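Local coordinates for lysosome-associated membrane glycoprotein 1 (Mus musculus, PDB 5GV0) that is a heavily glycosylated protein of the lysosomal membrane that assembles with other LAMP molecules, and this is its membrane-proximal luminal domain, at residues L108-A113 / E125-S130; L69-G74 / F82-V87; S20-L25 / V137-V142; R88-L93 / T100-N105. One frame throughout, in Å; residues are numbered along the deposited sequence.

Interaction 1: L108-A113 / E125-S130. With NAG (2-acetamido-2-deoxy-beta-D-glucopyranose), chain D.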
# COMPACT_ATOMS: atom_id res chain seq x y z
N LEU A 108 -6.60 6.49 -6.96
CA LEU A 108 -7.22 5.55 -6.04
C LEU A 108 -7.88 6.28 -4.88
O LEU A 108 -7.56 7.43 -4.59
CB LEU A 108 -6.18 4.58 -5.48
CG LEU A 108 -5.31 3.86 -6.50
CD1 LEU A 108 -4.32 2.96 -5.79
CD2 LEU A 108 -6.16 3.03 -7.45
N LYS A 109 -8.80 5.59 -4.22
CA LYS A 109 -9.31 6.07 -2.94
C LYS A 109 -9.72 4.87 -2.11
O LYS A 109 -10.83 4.35 -2.23
CB LYS A 109 -10.49 7.03 -3.12
CG LYS A 109 -10.98 7.59 -1.78
CD LYS A 109 -11.87 8.82 -1.95
CE LYS A 109 -11.04 10.06 -2.23
NZ LYS A 109 -11.89 11.29 -2.29
N ALA A 110 -8.78 4.40 -1.29
CA ALA A 110 -9.02 3.26 -0.43
C ALA A 110 -8.41 3.54 0.93
O ALA A 110 -7.73 4.55 1.12
CB ALA A 110 -8.43 1.98 -1.04
N LEU A 111 -8.68 2.65 1.88
CA LEU A 111 -8.14 2.76 3.24
C LEU A 111 -8.44 4.14 3.83
O LEU A 111 -7.62 4.74 4.52
CB LEU A 111 -6.63 2.48 3.24
CG LEU A 111 -6.11 1.31 2.39
CD1 LEU A 111 -4.60 1.13 2.60
CD2 LEU A 111 -6.86 0.02 2.71
N GLN A 112 -9.65 4.63 3.57
CA GLN A 112 -10.01 5.99 3.95
C GLN A 112 -10.47 6.07 5.40
O GLN A 112 -11.30 5.28 5.85
CB GLN A 112 -11.09 6.53 3.03
CG GLN A 112 -11.49 7.97 3.33
CD GLN A 112 -12.40 8.57 2.27
OE1 GLN A 112 -11.95 9.32 1.40
NE2 GLN A 112 -13.68 8.24 2.33
N ALA A 113 -9.94 7.06 6.12
CA ALA A 113 -10.36 7.30 7.49
C ALA A 113 -10.19 8.76 7.86
O ALA A 113 -9.47 9.52 7.20
CB ALA A 113 -9.58 6.42 8.46
N GLU A 125 -9.20 -6.93 0.96
CA GLU A 125 -9.67 -6.01 -0.08
C GLU A 125 -8.75 -6.07 -1.29
O GLU A 125 -7.55 -5.86 -1.17
CB GLU A 125 -9.76 -4.57 0.42
CG GLU A 125 -10.37 -3.64 -0.64
CD GLU A 125 -10.40 -2.18 -0.23
OE1 GLU A 125 -10.00 -1.87 0.91
OE2 GLU A 125 -10.82 -1.34 -1.05
N HIS A 126 -9.33 -6.35 -2.45
CA HIS A 126 -8.57 -6.38 -3.68
C HIS A 126 -8.68 -5.04 -4.38
O HIS A 126 -9.69 -4.74 -5.01
CB HIS A 126 -9.07 -7.51 -4.59
CG HIS A 126 -9.08 -8.85 -3.92
ND1 HIS A 126 -7.94 -9.58 -3.70
CD2 HIS A 126 -10.10 -9.59 -3.43
CE1 HIS A 126 -8.25 -10.71 -3.10
NE2 HIS A 126 -9.55 -10.75 -2.92
N ILE A 127 -7.65 -4.22 -4.22
CA ILE A 127 -7.67 -2.88 -4.79
C ILE A 127 -7.19 -2.90 -6.23
O ILE A 127 -6.05 -3.25 -6.52
CB ILE A 127 -6.80 -1.91 -3.98
CG1 ILE A 127 -7.27 -1.85 -2.53
CG2 ILE A 127 -6.84 -0.53 -4.61
CD1 ILE A 127 -6.36 -1.03 -1.63
N PHE A 128 -8.09 -2.54 -7.15
CA PHE A 128 -7.76 -2.47 -8.57
C PHE A 128 -6.71 -1.39 -8.81
O PHE A 128 -6.90 -0.24 -8.43
CB PHE A 128 -9.04 -2.18 -9.37
CG PHE A 128 -8.86 -2.12 -10.86
CD1 PHE A 128 -8.35 -0.98 -11.48
CD2 PHE A 128 -9.26 -3.18 -11.67
CE1 PHE A 128 -8.22 -0.92 -12.86
CE2 PHE A 128 -9.14 -3.12 -13.05
CZ PHE A 128 -8.61 -1.98 -13.64
N VAL A 129 -5.60 -1.77 -9.42
CA VAL A 129 -4.59 -0.79 -9.82
C VAL A 129 -4.59 -0.66 -11.34
O VAL A 129 -4.70 0.44 -11.88
CB VAL A 129 -3.19 -1.17 -9.31
CG1 VAL A 129 -2.15 -0.17 -9.79
CG2 VAL A 129 -3.18 -1.25 -7.78
N SER A 130 -4.51 -1.80 -12.04
CA SER A 130 -4.74 -1.85 -13.48
C SER A 130 -5.50 -3.12 -13.80
O SER A 130 -5.73 -3.94 -12.91
CB SER A 130 -3.43 -1.80 -14.27
OG SER A 130 -2.78 -3.06 -14.22
C1 NAG D . -7.19 3.50 -11.61
C2 NAG D . -7.81 3.11 -12.95
C3 NAG D . -9.17 3.79 -13.09
C4 NAG D . -10.06 3.47 -11.89
C5 NAG D . -9.33 3.80 -10.60
C6 NAG D . -10.09 3.38 -9.36
C7 NAG D . -6.37 2.55 -14.86
C8 NAG D . -5.55 3.09 -15.99
N2 NAG D . -6.96 3.46 -14.07
O3 NAG D . -9.79 3.37 -14.30
O4 NAG D . -11.24 4.26 -11.96
O5 NAG D . -8.06 3.11 -10.55
O6 NAG D . -10.51 2.02 -9.44
O7 NAG D . -6.48 1.34 -14.67
O HOH W 1 -10.58 0.63 1.77
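Ala110 and Ile127 meet at the middle of this contact, the methyl CB of Ala110 lying 3.7 Å from CD1 of Ile127. Both side chains leave their backbones toward the other segment. The end-to-end directions of the touching parts, 108 to 111 and 125 to 128, differ by 171°, yet no hydrogen bond passes directly between them and the paired CA atoms, Ala110 and Ile127, stand 7.7 Å apart. That spacing is too wide for neighbouring strands of one sheet, so side chains make the join. Ile127 carries CG1 anti to its carbonyl carbon (chi1 -58°), and the extended chain beyond it delivers CD1 to Ala110 and, more loosely, to CD2 of Leu111.

Leu108 reaches across with both its methyl branches: CD2 comes 3.5 Å from the backbone O of Phe128, while CD1 lies at the fringe of contact with CG2 of Ile127. CD2 also touches the ring oxygen O5 of the N-acetylglucosamine carried by Asn105, 3.6 Å away. The Phe128 ring meets the acetyl oxygen O7 of this sugar edge-on, CE1 to O7 being 3.4 Å. At the opposite end the extended Glu125 side chain passes obliquely by Leu111, and one water links them, accepting from Leu111 N at 2.8 Å and donating to Glu125 OE1 at 2.7 Å.

Tyr119 of strand 118-121 touches both Leu111 and Glu125. On one flank, Leu108 and Ala110 bond through their backbones to strand 81-92; on the other, Glu125 and Ile127 pair with strand 133-138, so the contact bridges the two sheets.

Interaction 2: L69-G74 / F82-V87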
# COMPACT_ATOMS: atom_id res chain seq x y z
N LEU A 69 7.58 -1.35 -4.52
CA LEU A 69 6.19 -0.94 -4.39
C LEU A 69 6.10 0.34 -3.59
O LEU A 69 6.58 0.38 -2.46
CB LEU A 69 5.36 -2.02 -3.71
CG LEU A 69 3.93 -1.61 -3.33
CD1 LEU A 69 3.06 -1.46 -4.57
CD2 LEU A 69 3.31 -2.63 -2.36
N GLU A 70 5.47 1.37 -4.14
CA GLU A 70 5.26 2.60 -3.37
C GLU A 70 3.78 2.88 -3.22
O GLU A 70 3.01 2.88 -4.19
CB GLU A 70 5.95 3.80 -4.01
CG GLU A 70 5.81 5.08 -3.15
CD GLU A 70 6.59 6.24 -3.70
OE1 GLU A 70 6.17 6.79 -4.74
OE2 GLU A 70 7.63 6.61 -3.11
N LEU A 71 3.38 3.11 -1.98
CA LEU A 71 2.03 3.52 -1.65
C LEU A 71 2.04 5.01 -1.41
O LEU A 71 2.92 5.53 -0.72
CB LEU A 71 1.52 2.80 -0.41
CG LEU A 71 1.62 1.28 -0.42
CD1 LEU A 71 1.05 0.72 0.87
CD2 LEU A 71 0.88 0.73 -1.63
N GLN A 72 1.08 5.71 -2.00
CA GLN A 72 0.97 7.15 -1.81
C GLN A 72 -0.34 7.46 -1.13
O GLN A 72 -1.40 7.00 -1.56
CB GLN A 72 1.07 7.88 -3.15
CG GLN A 72 2.33 7.54 -3.92
CD GLN A 72 2.72 8.58 -4.95
OE1 GLN A 72 1.90 9.40 -5.35
NE2 GLN A 72 3.97 8.55 -5.38
N PHE A 73 -0.27 8.21 -0.04
CA PHE A 73 -1.44 8.60 0.72
C PHE A 73 -1.70 10.09 0.52
O PHE A 73 -0.76 10.89 0.46
CB PHE A 73 -1.27 8.28 2.20
CG PHE A 73 -1.19 6.82 2.49
CD1 PHE A 73 0.01 6.14 2.37
CD2 PHE A 73 -2.32 6.11 2.85
CE1 PHE A 73 0.08 4.77 2.62
CE2 PHE A 73 -2.26 4.75 3.10
CZ PHE A 73 -1.06 4.08 2.99
N GLY A 74 -2.97 10.44 0.41
CA GLY A 74 -3.36 11.82 0.27
C GLY A 74 -4.37 12.19 1.32
O GLY A 74 -4.89 11.34 2.05
N PHE A 82 -8.01 11.05 5.27
CA PHE A 82 -6.85 10.56 4.51
C PHE A 82 -7.22 9.26 3.83
O PHE A 82 -8.19 8.60 4.19
CB PHE A 82 -5.62 10.38 5.41
CG PHE A 82 -5.74 9.27 6.43
CD1 PHE A 82 -5.43 7.95 6.10
CD2 PHE A 82 -6.15 9.55 7.72
CE1 PHE A 82 -5.55 6.94 7.05
CE2 PHE A 82 -6.27 8.54 8.66
CZ PHE A 82 -5.97 7.25 8.33
N PHE A 83 -6.41 8.88 2.84
CA PHE A 83 -6.70 7.70 2.04
C PHE A 83 -5.50 7.33 1.20
O PHE A 83 -4.63 8.17 0.92
CB PHE A 83 -7.93 7.94 1.13
CG PHE A 83 -7.89 9.24 0.38
CD1 PHE A 83 -7.28 9.32 -0.87
CD2 PHE A 83 -8.46 10.37 0.92
CE1 PHE A 83 -7.25 10.52 -1.55
CE2 PHE A 83 -8.43 11.58 0.24
CZ PHE A 83 -7.82 11.65 -1.00
N LEU A 84 -5.44 6.06 0.82
CA LEU A 84 -4.51 5.61 -0.21
C LEU A 84 -4.97 6.19 -1.53
O LEU A 84 -6.10 5.91 -1.96
CB LEU A 84 -4.47 4.08 -0.26
CG LEU A 84 -3.56 3.48 -1.34
CD1 LEU A 84 -2.09 3.66 -0.95
CD2 LEU A 84 -3.89 2.02 -1.56
N GLN A 85 -4.13 7.01 -2.16
CA GLN A 85 -4.51 7.64 -3.41
C GLN A 85 -3.71 7.12 -4.60
O GLN A 85 -4.09 7.32 -5.75
CB GLN A 85 -4.38 9.17 -3.31
CG GLN A 85 -2.98 9.70 -3.16
CD GLN A 85 -2.96 11.21 -3.09
OE1 GLN A 85 -3.98 11.88 -3.30
NE2 GLN A 85 -1.79 11.76 -2.78
N GLY A 86 -2.60 6.43 -4.34
CA GLY A 86 -1.77 5.99 -5.43
C GLY A 86 -0.94 4.76 -5.15
O GLY A 86 -0.57 4.50 -4.01
N VAL A 87 -0.66 4.01 -6.21
CA VAL A 87 0.25 2.88 -6.15
C VAL A 87 1.22 2.96 -7.33
O VAL A 87 0.80 3.22 -8.46
CB VAL A 87 -0.51 1.53 -6.20
CG1 VAL A 87 0.42 0.37 -6.58
CG2 VAL A 87 -1.21 1.28 -4.87
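Strands 69-74 and 82-87 form part of an antiparallel beta hairpin interrupted by a classic beta bulge, in which Gln85 and Gly86 both face Gln72. The evidence is a register shift of one residue between Gln72 and Phe73, together with the two donors on Gln72 O: Gln85 N at 2.8 Å, in the carbonyl plane, and Gly86 N at 3.1 Å, tilted from it.

Packing is tight on the face that carries Leu71, Phe73, Leu84 and Val87. Leu84 sets CG anti to its backbone N (chi1 178°), which brings CD1 over one face of the Phe73 ring, 4.2 Å from the centroid and 15° off the normal, as a CH-pi contact. The same methyl touches CB of Leu71. Leu71 and Val87 then run side by side, pointing the same way. Met21, Leu17 and Val142 of the other sheet cover this apolar layer.

The reverse face is more polar and nearer solvent, with Gln72 and Gln85 partly exposed. Gln72 NE2 bonds to Glu70 OE1, whose stronger partner is Arg88 in a salt bridge; this shared oxygen would restrain the Gln72 amide. Gln85 nevertheless packs its carboxamide closely on Gly74, with CD 3.4 Å from Gly74 CA, so the missing side chain there leaves room for the amide. Farther along, Gly74 O sits over the centre of the Phe83 ring, 3.8 Å above its plane.

Interaction 3: S20-L25 / V137-V142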
# COMPACT_ATOMS: atom_id res chain seq x y z
N SER A 20 0.32 -1.35 10.20
CA SER A 20 0.49 -2.77 10.50
C SER A 20 -0.37 -3.49 9.49
O SER A 20 -1.60 -3.44 9.56
CB SER A 20 0.07 -3.09 11.94
OG SER A 20 0.20 -4.47 12.19
N MET A 21 0.26 -4.13 8.51
CA MET A 21 -0.53 -4.65 7.41
C MET A 21 0.14 -5.79 6.68
O MET A 21 1.37 -5.91 6.66
CB MET A 21 -0.86 -3.53 6.42
CG MET A 21 0.34 -2.81 5.85
SD MET A 21 -0.21 -1.34 4.96
CE MET A 21 1.37 -0.64 4.49
N ALA A 22 -0.71 -6.62 6.08
CA ALA A 22 -0.30 -7.73 5.24
C ALA A 22 -0.73 -7.45 3.81
O ALA A 22 -1.92 -7.23 3.56
CB ALA A 22 -0.91 -9.04 5.75
N LEU A 23 0.23 -7.43 2.90
CA LEU A 23 -0.00 -7.01 1.52
C LEU A 23 0.47 -8.05 0.51
O LEU A 23 1.44 -8.76 0.75
CB LEU A 23 0.69 -5.69 1.23
CG LEU A 23 0.39 -4.50 2.14
CD1 LEU A 23 1.30 -3.36 1.76
CD2 LEU A 23 -1.06 -4.08 2.02
N GLN A 24 -0.20 -8.09 -0.63
CA GLN A 24 0.09 -9.06 -1.67
C GLN A 24 -0.19 -8.44 -3.03
O GLN A 24 -1.24 -7.83 -3.22
CB GLN A 24 -0.76 -10.30 -1.45
CG GLN A 24 -0.73 -11.33 -2.56
CD GLN A 24 -1.68 -12.46 -2.24
OE1 GLN A 24 -2.86 -12.41 -2.59
NE2 GLN A 24 -1.19 -13.47 -1.54
N LEU A 25 0.75 -8.58 -3.95
CA LEU A 25 0.53 -8.15 -5.33
C LEU A 25 -0.01 -9.31 -6.14
O LEU A 25 0.56 -10.39 -6.12
CB LEU A 25 1.82 -7.62 -5.95
CG LEU A 25 2.48 -6.46 -5.21
CD1 LEU A 25 3.92 -6.33 -5.67
CD2 LEU A 25 1.71 -5.18 -5.46
N VAL A 137 -4.95 -6.09 -0.01
CA VAL A 137 -4.75 -5.66 1.36
C VAL A 137 -5.44 -6.70 2.22
O VAL A 137 -6.65 -6.66 2.43
CB VAL A 137 -5.33 -4.26 1.62
CG1 VAL A 137 -5.02 -3.83 3.03
CG2 VAL A 137 -4.75 -3.27 0.62
N PHE A 138 -4.65 -7.66 2.68
CA PHE A 138 -5.19 -8.84 3.34
C PHE A 138 -5.70 -8.46 4.72
O PHE A 138 -6.78 -8.89 5.14
CB PHE A 138 -4.12 -9.93 3.41
CG PHE A 138 -4.61 -11.22 3.97
CD1 PHE A 138 -5.27 -12.12 3.17
CD2 PHE A 138 -4.41 -11.53 5.31
CE1 PHE A 138 -5.73 -13.32 3.69
CE2 PHE A 138 -4.86 -12.72 5.84
CZ PHE A 138 -5.53 -13.61 5.03
N SER A 139 -4.92 -7.64 5.43
CA SER A 139 -5.39 -7.01 6.65
C SER A 139 -4.60 -5.73 6.86
O SER A 139 -3.49 -5.59 6.33
CB SER A 139 -5.24 -7.93 7.86
OG SER A 139 -3.88 -8.10 8.20
N VAL A 140 -5.16 -4.79 7.61
CA VAL A 140 -4.51 -3.50 7.73
C VAL A 140 -4.99 -2.70 8.92
O VAL A 140 -6.17 -2.69 9.24
CB VAL A 140 -4.73 -2.67 6.44
CG1 VAL A 140 -6.23 -2.54 6.13
CG2 VAL A 140 -4.07 -1.30 6.52
N GLN A 141 -4.04 -2.07 9.60
CA GLN A 141 -4.34 -0.89 10.39
C GLN A 141 -3.37 0.17 9.90
O GLN A 141 -2.17 -0.08 9.80
CB GLN A 141 -4.20 -1.15 11.89
CG GLN A 141 -4.63 0.05 12.73
CD GLN A 141 -4.82 -0.28 14.19
OE1 GLN A 141 -4.42 -1.35 14.66
NE2 GLN A 141 -5.44 0.64 14.92
N VAL A 142 -3.88 1.35 9.53
CA VAL A 142 -3.03 2.35 8.92
C VAL A 142 -3.50 3.76 9.26
O VAL A 142 -4.69 4.03 9.43
CB VAL A 142 -2.95 2.15 7.37
CG1 VAL A 142 -4.30 2.39 6.72
CG2 VAL A 142 -1.88 3.06 6.76
O HOH W 2 -2.98 -6.08 9.93
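Strand 20-25 runs antiparallel to the bent segment 137-142, its axis at 134° to that of strand 140-142, and a classic beta bulge places Phe138 and Ser139 both opposite Ala22. Ser20 and Gln141 exchange two backbone bonds, Ser20 N to Gln141 O and Gln141 N to Ser20 O, each 2.8 Å. Past them, Ala22 N donates to Ser139 O, and Ala22 O receives Phe138 N at 2.9 Å, one residue earlier than regular pairing would give.

Met21 and Val140 share the inner face with Leu23 and Val137. Met21 holds CG between its backbone N and carbonyl carbon (chi1 57°); its CB rests 3.9 Å from Val140 CG2, and the extended chain beyond leads away toward Leu71 of the other sheet. Leu23 and Val137 lie alongside one another, with CD2 of the leucine 4.0 Å from CG2 of the valine. On the outer face the small Ala22 CB fits beside Phe138 CB and Ser139 OG. A water joins Ser20 O, 3.0 Å away, to Ser139 OG.

The polar groups thus keep to the partly exposed face, where Gln141 NE2 also bonds to Ser118, whereas the opposite face is wholly apolar, consistent with one side of the sheet forming the core.

Interaction 4: R88-L93 / T100-N105. With NAG (2-acetamido-2-deoxy-beta-D-glucopyranose), chain E; NAG (2-acetamido-2-deoxy-beta-D-glucopyranose), chain D; SO4 (sulfate ion), chain B.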
# COMPACT_ATOMS: atom_id res chain seq x y z
N ARG A 88 2.50 2.75 -7.05
CA ARG A 88 3.53 2.63 -8.09
C ARG A 88 4.26 1.32 -7.89
O ARG A 88 4.68 1.01 -6.78
CB ARG A 88 4.54 3.78 -8.04
CG ARG A 88 3.98 5.17 -8.20
CD ARG A 88 5.07 6.15 -8.63
NE ARG A 88 5.98 6.51 -7.55
CZ ARG A 88 7.14 7.15 -7.74
NH1 ARG A 88 7.53 7.47 -8.96
NH2 ARG A 88 7.90 7.46 -6.70
N LEU A 89 4.42 0.55 -8.96
CA LEU A 89 5.16 -0.70 -8.89
C LEU A 89 6.21 -0.78 -9.98
O LEU A 89 5.90 -0.63 -11.16
CB LEU A 89 4.20 -1.89 -9.00
CG LEU A 89 4.85 -3.27 -9.05
CD1 LEU A 89 5.46 -3.64 -7.71
CD2 LEU A 89 3.84 -4.31 -9.49
N ASN A 90 7.46 -0.99 -9.58
CA ASN A 90 8.52 -1.38 -10.52
C ASN A 90 8.81 -2.85 -10.30
O ASN A 90 8.96 -3.29 -9.16
CB ASN A 90 9.80 -0.58 -10.30
CG ASN A 90 9.69 0.86 -10.73
OD1 ASN A 90 8.74 1.27 -11.40
ND2 ASN A 90 10.69 1.65 -10.35
N MET A 91 8.90 -3.63 -11.37
CA MET A 91 9.16 -5.04 -11.17
C MET A 91 9.98 -5.65 -12.29
O MET A 91 9.88 -5.24 -13.44
CB MET A 91 7.84 -5.78 -11.02
CG MET A 91 7.97 -7.17 -10.44
SD MET A 91 6.36 -7.78 -9.90
CE MET A 91 6.87 -9.02 -8.72
N THR A 92 10.80 -6.64 -11.94
CA THR A 92 11.45 -7.46 -12.95
C THR A 92 10.97 -8.91 -12.81
O THR A 92 11.12 -9.52 -11.75
CB THR A 92 12.98 -7.40 -12.83
OG1 THR A 92 13.43 -6.08 -13.15
CG2 THR A 92 13.63 -8.39 -13.79
N LEU A 93 10.37 -9.43 -13.87
CA LEU A 93 9.92 -10.81 -13.92
C LEU A 93 10.71 -11.55 -14.98
O LEU A 93 10.45 -11.37 -16.18
CB LEU A 93 8.42 -10.90 -14.22
CG LEU A 93 7.43 -10.34 -13.19
CD1 LEU A 93 6.04 -10.25 -13.81
CD2 LEU A 93 7.40 -11.20 -11.95
N THR A 100 11.15 -6.26 -17.45
CA THR A 100 11.20 -5.10 -16.57
C THR A 100 10.15 -4.08 -16.98
O THR A 100 10.11 -3.63 -18.13
CB THR A 100 12.60 -4.46 -16.57
OG1 THR A 100 13.53 -5.39 -16.00
CG2 THR A 100 12.61 -3.18 -15.76
N PHE A 101 9.28 -3.74 -16.03
CA PHE A 101 8.13 -2.89 -16.33
C PHE A 101 7.70 -2.10 -15.10
O PHE A 101 8.17 -2.33 -13.99
CB PHE A 101 6.96 -3.74 -16.82
CG PHE A 101 6.52 -4.77 -15.82
CD1 PHE A 101 7.09 -6.02 -15.81
CD2 PHE A 101 5.55 -4.46 -14.88
CE1 PHE A 101 6.71 -6.97 -14.89
CE2 PHE A 101 5.16 -5.41 -13.95
CZ PHE A 101 5.74 -6.66 -13.96
N SER A 102 6.79 -1.16 -15.33
CA SER A 102 6.16 -0.40 -14.25
C SER A 102 4.65 -0.39 -14.45
O SER A 102 4.18 -0.39 -15.58
CB SER A 102 6.69 1.03 -14.19
OG SER A 102 8.04 1.05 -13.76
N ILE A 103 3.91 -0.38 -13.35
CA ILE A 103 2.46 -0.20 -13.36
C ILE A 103 2.13 0.82 -12.29
O ILE A 103 2.65 0.75 -11.18
CB ILE A 103 1.70 -1.51 -13.08
CG1 ILE A 103 2.04 -2.57 -14.12
CG2 ILE A 103 0.19 -1.23 -13.05
CD1 ILE A 103 1.60 -3.98 -13.73
N SER A 104 1.28 1.79 -12.62
CA SER A 104 0.88 2.77 -11.63
C SER A 104 -0.60 3.10 -11.72
O SER A 104 -1.27 2.80 -12.72
CB SER A 104 1.68 4.05 -11.78
OG SER A 104 1.45 4.65 -13.04
N ASN A 105 -1.12 3.70 -10.66
CA ASN A 105 -2.44 4.32 -10.70
C ASN A 105 -2.50 5.32 -9.57
O ASN A 105 -2.40 4.93 -8.40
CB ASN A 105 -3.56 3.28 -10.57
CG ASN A 105 -4.94 3.86 -10.85
OD1 ASN A 105 -5.18 5.05 -10.65
ND2 ASN A 105 -5.86 3.03 -11.34
C1 NAG E . 10.76 3.05 -10.67
C2 NAG E . 10.75 3.88 -9.38
C3 NAG E . 10.89 5.36 -9.70
C4 NAG E . 12.11 5.60 -10.58
C5 NAG E . 12.04 4.71 -11.82
C6 NAG E . 13.26 4.81 -12.69
C7 NAG E . 9.51 3.09 -7.40
C8 NAG E . 8.15 2.90 -6.79
N2 NAG E . 9.53 3.63 -8.63
O3 NAG E . 11.05 6.08 -8.48
O4 NAG E . 12.15 6.96 -11.00
O5 NAG E . 11.94 3.34 -11.41
O6 NAG E . 14.40 4.22 -12.07
O7 NAG E . 10.54 2.78 -6.81
C1 NAG D . -7.19 3.50 -11.61
C2 NAG D . -7.81 3.11 -12.95
C3 NAG D . -9.17 3.79 -13.09
C4 NAG D . -10.06 3.47 -11.89
C5 NAG D . -9.33 3.80 -10.60
C6 NAG D . -10.09 3.38 -9.36
C7 NAG D . -6.37 2.55 -14.86
C8 NAG D . -5.55 3.09 -15.99
N2 NAG D . -6.96 3.46 -14.07
O3 NAG D . -9.79 3.37 -14.30
O4 NAG D . -11.24 4.26 -11.96
O5 NAG D . -8.06 3.11 -10.55
O6 NAG D . -10.51 2.02 -9.44
O7 NAG D . -6.48 1.34 -14.67
S SO4 B . 10.73 9.64 -8.32
O1 SO4 B . 10.38 9.63 -6.90
O2 SO4 B . 10.42 10.96 -8.87
O3 SO4 B . 12.16 9.38 -8.47
O4 SO4 B . 9.97 8.62 -9.03
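Phe101 packs on Met91 and Leu93 across an antiparallel beta hairpin made by strands 88-92 and 100-105, and it buries the most surface here, followed by Leu89 and Met91. The strand axes differ by 170° and lie 4.8 Å apart, in regular register from Arg88-Ser104 to Thr92-Thr100. Phe101 has CG between its backbone N and carbonyl carbon (chi1 60°), which folds the ring back over the partner strand: Met91 O lies above one face, offset toward the rim, and Leu93 CD1 meets the ring edge 3.5 Å from CE1. Met91 runs beside the ring, CB 3.7 Å from CZ, while its SD makes an oblique Met-aromatic contact. Leu89 is held by paired backbone bonds with Ile103 and packs on Leu25 of strand 14-30.

The reverse face is polar, and on it Asn90 ND2 is bonded covalently to one N-acetylglucosamine. Asn105, pointing away from the partner strand, carries another. Arg88 passes the first sugar, which lies over one guanidinium face, and in the plane of that group NH1 donates at 2.7 Å to O4 of a sulfate ion, probably from the crystallisation liquor. At the end next to the connecting loop, Thr92 OG1 and Thr100 OG1 share a hydrogen bond of 2.9 Å.

Overall arrangement
Interactions 2 and 4 both use strand 81-92 and follow one another along the chain, their centres about 15 Å apart; strand 112-114, to which interaction 1 leads, borders the same strand. Interaction 3 belongs to the other sheet and joins segments separated by 111 residues of chain, so its loop encloses the other three contacts. Its strand 133-138 neighbours 125-128, which places interaction 1, about 11 Å away, at the seam between sheets. Leu71 against Met21 and Leu89 against Leu25 pack those sheets face to face. The sugar on Asn105 touches both interactions 1 and 4, whose centres lie about 17 Å apart. Together the contacts describe an all-beta luminal domain with an apolar interior and glycans outside.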